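Transcriptional regulator, LacI family (Corynebacterium glutamicum, PDB 3H5T) activates, in an inositol-dependent manner, transcription of the inositol phosphate synthase gene ino1 by binding a palindromic promoter motif, and so takes part in regulating cell wall biogenesis. Local coordinates at residues L79-A82 with F83-A87; V89-L92 with A93-Q97. All blocks are in the same frame, centred on the assembly; numbering follows the deposited sequence.

Interaction 1. Residues L79-A82 with F83-A87; sequences LTYA and FEDMA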
loop_
_atom_site.group_PDB
_atom_site.type_symbol
_atom_site.label_atom_id
_atom_site.label_comp_id
_atom_site.label_asym_id
_atom_site.label_seq_id
_atom_site.Cartn_x
_atom_site.Cartn_y
_atom_site.Cartn_z
ATOM N N LEU A 79 -7.818 -8.196 9.833
ATOM C CA LEU A 79 -6.481 -8.768 9.737
ATOM C C LEU A 79 -6.209 -9.444 8.393
ATOM O O LEU A 79 -5.053 -9.557 7.984
ATOM C CB LEU A 79 -6.274 -9.788 10.853
ATOM C CG LEU A 79 -4.826 -10.162 11.130
ATOM C CD1 LEU A 79 -4.036 -8.906 11.476
ATOM C CD2 LEU A 79 -4.779 -11.159 12.271
ATOM N N THR A 80 -7.270 -9.892 7.714
ATOM C CA THR A 80 -7.138 -10.561 6.421
ATOM C C THR A 80 -6.587 -9.610 5.360
ATOM O O THR A 80 -5.841 -10.010 4.472
ATOM C CB THR A 80 -8.498 -11.133 5.925
ATOM O OG1 THR A 80 -9.479 -10.089 5.883
ATOM C CG2 THR A 80 -8.991 -12.247 6.851
ATOM N N TYR A 81 -6.964 -8.343 5.470
ATOM C CA TYR A 81 -6.538 -7.294 4.551
ATOM C C TYR A 81 -5.026 -7.307 4.338
ATOM O O TYR A 81 -4.552 -7.124 3.222
ATOM C CB TYR A 81 -6.946 -5.944 5.126
ATOM C CG TYR A 81 -7.070 -4.818 4.139
ATOM C CD1 TYR A 81 -8.240 -4.640 3.396
ATOM C CD2 TYR A 81 -6.024 -3.913 3.956
ATOM C CE1 TYR A 81 -8.363 -3.591 2.492
ATOM C CE2 TYR A 81 -6.134 -2.866 3.059
ATOM C CZ TYR A 81 -7.301 -2.709 2.328
ATOM O OH TYR A 81 -7.391 -1.685 1.411
ATOM N N ALA A 82 -4.270 -7.512 5.412
ATOM C CA ALA A 82 -2.809 -7.533 5.335
ATOM C C ALA A 82 -2.266 -8.686 4.481
ATOM O O ALA A 82 -1.072 -8.730 4.167
ATOM C CB ALA A 82 -2.219 -7.611 6.735
ATOM N N PHE A 83 -3.137 -9.623 4.112
ATOM C CA PHE A 83 -2.717 -10.757 3.297
ATOM C C PHE A 83 -3.514 -10.942 2.019
ATOM O O PHE A 83 -3.145 -11.763 1.190
ATOM C CB PHE A 83 -2.784 -12.051 4.104
ATOM C CG PHE A 83 -1.868 -12.068 5.273
ATOM C CD1 PHE A 83 -0.492 -11.992 5.089
ATOM C CD2 PHE A 83 -2.374 -12.082 6.567
ATOM C CE1 PHE A 83 0.367 -11.921 6.182
ATOM C CE2 PHE A 83 -1.530 -12.013 7.651
ATOM C CZ PHE A 83 -0.156 -11.930 7.458
ATOM N N GLU A 84 -4.598 -10.189 1.859
ATOM C CA GLU A 84 -5.420 -10.316 0.663
ATOM C C GLU A 84 -5.456 -9.081 -0.220
ATOM O O GLU A 84 -5.848 -9.166 -1.383
ATOM C CB GLU A 84 -6.828 -10.743 1.049
ATOM C CG GLU A 84 -6.796 -11.994 1.886
ATOM C CD GLU A 84 -8.147 -12.642 2.047
ATOM O OE1 GLU A 84 -9.127 -11.953 2.437
ATOM O OE2 GLU A 84 -8.215 -13.860 1.788
ATOM N N ASP A 85 -5.064 -7.932 0.322
ATOM C CA ASP A 85 -5.012 -6.715 -0.478
ATOM C C ASP A 85 -3.553 -6.664 -0.937
ATOM O O ASP A 85 -2.666 -6.306 -0.167
ATOM C CB ASP A 85 -5.343 -5.476 0.358
ATOM C CG ASP A 85 -5.273 -4.197 -0.459
ATOM O OD1 ASP A 85 -6.118 -4.018 -1.373
ATOM O OD2 ASP A 85 -4.366 -3.377 -0.203
ATOM N N MET A 86 -3.305 -7.037 -2.187
ATOM C CA MET A 86 -1.941 -7.080 -2.687
ATOM C C MET A 86 -1.089 -5.808 -2.506
ATOM O O MET A 86 0.116 -5.904 -2.289
ATOM C CB MET A 86 -1.940 -7.544 -4.150
ATOM C CG MET A 86 -2.353 -9.019 -4.326
ATOM S SD MET A 86 -1.421 -10.226 -3.302
ATOM C CE MET A 86 -2.613 -10.595 -2.012
ATOM N N ALA A 87 -1.694 -4.629 -2.584
ATOM C CA ALA A 87 -0.931 -3.398 -2.396
ATOM C C ALA A 87 -0.368 -3.370 -0.965
ATOM O O ALA A 87 0.778 -2.972 -0.738
ATOM C CB ALA A 87 -1.816 -2.187 -2.632
#

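Interaction 2. Residues V89-L92 with A93-Q97; sequences VDFL and AGVAQ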
loop_
_atom_site.group_PDB
_atom_site.type_symbol
_atom_site.label_atom_id
_atom_site.label_comp_id
_atom_site.label_asym_id
_atom_site.label_seq_id
_atom_site.Cartn_x
_atom_site.Cartn_y
_atom_site.Cartn_z
ATOM N N VAL A 89 0.149 -6.037 0.901
ATOM C CA VAL A 89 1.111 -7.115 1.080
ATOM C C VAL A 89 2.477 -6.680 0.535
ATOM O O VAL A 89 3.512 -7.136 1.006
ATOM C CB VAL A 89 0.650 -8.418 0.377
ATOM C CG1 VAL A 89 1.777 -9.450 0.392
ATOM C CG2 VAL A 89 -0.580 -8.981 1.076
ATOM N N ASP A 90 2.486 -5.795 -0.452
ATOM C CA ASP A 90 3.745 -5.322 -0.994
ATOM C C ASP A 90 4.323 -4.331 0.008
ATOM O O ASP A 90 5.537 -4.261 0.195
ATOM C CB ASP A 90 3.533 -4.654 -2.356
ATOM C CG ASP A 90 3.304 -5.664 -3.476
ATOM O OD1 ASP A 90 2.877 -5.248 -4.578
ATOM O OD2 ASP A 90 3.554 -6.874 -3.256
ATOM N N PHE A 91 3.446 -3.568 0.657
ATOM C CA PHE A 91 3.875 -2.605 1.664
ATOM C C PHE A 91 4.530 -3.370 2.811
ATOM O O PHE A 91 5.679 -3.101 3.167
ATOM C CB PHE A 91 2.680 -1.810 2.194
ATOM C CG PHE A 91 2.989 -0.969 3.414
ATOM C CD1 PHE A 91 3.707 0.220 3.299
ATOM C CD2 PHE A 91 2.519 -1.348 4.674
ATOM C CE1 PHE A 91 3.949 1.035 4.430
ATOM C CE2 PHE A 91 2.756 -0.543 5.803
ATOM C CZ PHE A 91 3.474 0.655 5.679
ATOM N N LEU A 92 3.794 -4.334 3.367
ATOM C CA LEU A 92 4.280 -5.146 4.483
ATOM C C LEU A 92 5.579 -5.901 4.169
ATOM O O LEU A 92 6.396 -6.136 5.063
ATOM C CB LEU A 92 3.181 -6.118 4.948
ATOM C CG LEU A 92 1.968 -5.406 5.576
ATOM C CD1 LEU A 92 0.854 -6.381 5.878
ATOM C CD2 LEU A 92 2.411 -4.696 6.840
ATOM N N ALA A 93 5.780 -6.278 2.911
ATOM C CA ALA A 93 7.018 -6.963 2.543
ATOM C C ALA A 93 8.128 -5.960 2.844
ATOM O O ALA A 93 9.193 -6.311 3.355
ATOM C CB ALA A 93 7.019 -7.323 1.051
ATOM N N GLY A 94 7.838 -4.702 2.531
ATOM C CA GLY A 94 8.779 -3.629 2.757
ATOM C C GLY A 94 9.077 -3.442 4.223
ATOM O O GLY A 94 10.227 -3.240 4.594
ATOM N N VAL A 95 8.045 -3.500 5.060
ATOM C CA VAL A 95 8.236 -3.352 6.497
ATOM C C VAL A 95 8.941 -4.590 7.042
ATOM O O VAL A 95 9.638 -4.519 8.048
ATOM C CB VAL A 95 6.892 -3.188 7.258
ATOM C CG1 VAL A 95 7.153 -3.065 8.763
ATOM C CG2 VAL A 95 6.154 -1.962 6.758
ATOM N N ALA A 96 8.750 -5.725 6.380
ATOM C CA ALA A 96 9.379 -6.963 6.813
ATOM C C ALA A 96 10.872 -6.909 6.502
ATOM O O ALA A 96 11.683 -7.487 7.218
ATOM C CB ALA A 96 8.738 -8.152 6.108
ATOM N N GLN A 97 11.224 -6.209 5.429
ATOM C CA GLN A 97 12.616 -6.071 5.018
ATOM C C GLN A 97 13.409 -5.119 5.921
ATOM O O GLN A 97 14.608 -5.308 6.131
ATOM C CB GLN A 97 12.664 -5.587 3.576
ATOM C CG GLN A 97 14.037 -5.243 3.072
ATOM C CD GLN A 97 14.013 -4.887 1.606
ATOM O OE1 GLN A 97 13.226 -4.044 1.177
ATOM N NE2 GLN A 97 14.872 -5.529 0.825
#

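Interaction 1. Residues L79-A82 with F83-A87
A short helical turn, 81-84, leads into the longer helix 86-98 through a kink at Asp85, and across this kink the ring of Tyr81 lies against the side chain of Asp85. The turn follows strand 70-75 of the periplasmic-binding-protein-like domain, where the chain leaves the sheet and enters a helix. Asp85 CB sits 3.8 Å from the centroid of the Tyr81 ring, 10° off its normal, a CH-pi contact over the middle of one face. In Asp85 CG is anti to the backbone N (chi1 179°), as it is in Tyr81, which sends the two side chains the same way, and the carboxylate stacks on the ring with the planes 16° apart. Asp85 OD2 comes 3.7 Å from Tyr81 CE2. Asp85 is the N-cap of helix 86-98; its short carboxylate reaches forward over the first turn, where it caps a backbone N, and OD2 also hydrogen-bonds Ser88 OG. The Tyr81 hydroxyl reaches Asn250 in a weak hydrogen bond. Behind these side chains the backbone closes two turns. Phe83 N donates to Thr80 O at 2.8 Å, and Asp85 N to Tyr81 O at 3.1 Å. Between them, Glu84 N has weak bonds to both carbonyls. On the outer side, Thr80 and Glu84 are both polar and exposed, and Glu84 OE1 passes Thr80 CB at 3.6 Å, a loose packing contact. Ala82, small and buried, fits against Leu75 and Leu106, and its CB lies over one face of the Phe83 ring. Asp85 is thus held in three ways: its N closes the preceding turn, its carboxylate caps the next helix and its CB rests on the Tyr81 ring. The nearby N terminus of helix 86-98 would be expected to stabilise the negative charge.

Interaction 2. Residues V89-L92 with A93-Q97
Phe91 carries CG anti to its own nitrogen (chi1 169°), which carries the ring outward and slightly forward, so that one face meets Val95, four residues on. In Val95 it is CG1 that takes the position opposite the nitrogen (chi1 179°); this leaves CG2 beside the nitrogen and directed back at the ring. The methyl CG2 is 4.1 Å from the centroid of the Phe91 ring and 23° off the normal, a CH-pi contact over one face but displaced toward the rim. Its nearest ring atom is CE2, at 3.8 Å. This is an i to i+4 pair on one face of an alpha-helix, here the helix 86-98 that packs beside the sheet of the periplasmic-binding-protein-like domain. Phe91 and Val95 are both buried, and a flat ring with a beta-branched neighbour fills that side with apolar surface; the ring also stacks with that of Tyr135 and touches Lys324 of helix 321-336. The backbone beneath is held by i to i+4 bonds: Ala93 N to Val89 O at 3.1 Å, Val95 N to Phe91 O at 3.1 Å, and Ala96 N to Leu92 O at 2.7 Å. Gly94 N makes weaker bonds, to Asp90 O and Phe91 O. Gly94 is buried and, having no side chain, adds little bulk to its face of the helix. Ala93 and Ala96, each with no more than a methyl, keep their side of the helix slim. On the side where Ala93 touches Lys322 and Asp90 touches Asn321, Gln97 OE1 accepts a weak hydrogen bond from Lys322 NZ.

In the fold
The chain runs from strand 70-75 into the short turn 81-84, where interaction 1 closes turns by bonds from residue i+3 or i+4 back to residue i, and then, after the break at Asp85, into helix 86-98, within which interaction 2 closes further turns of the same kind. The two are in series and neither encloses the other, their centres about 11 Å apart. They meet where the first turn rests on the helix: Ala82 CB lies 3.4 Å from Leu92 CD1, and Phe83 CA 3.6 Å from Val89 CG2. Interaction 1 borders strands 70-75 and 103-108 and the loop bearing Asn250, whereas interaction 2 faces Tyr135 and helix 321-336.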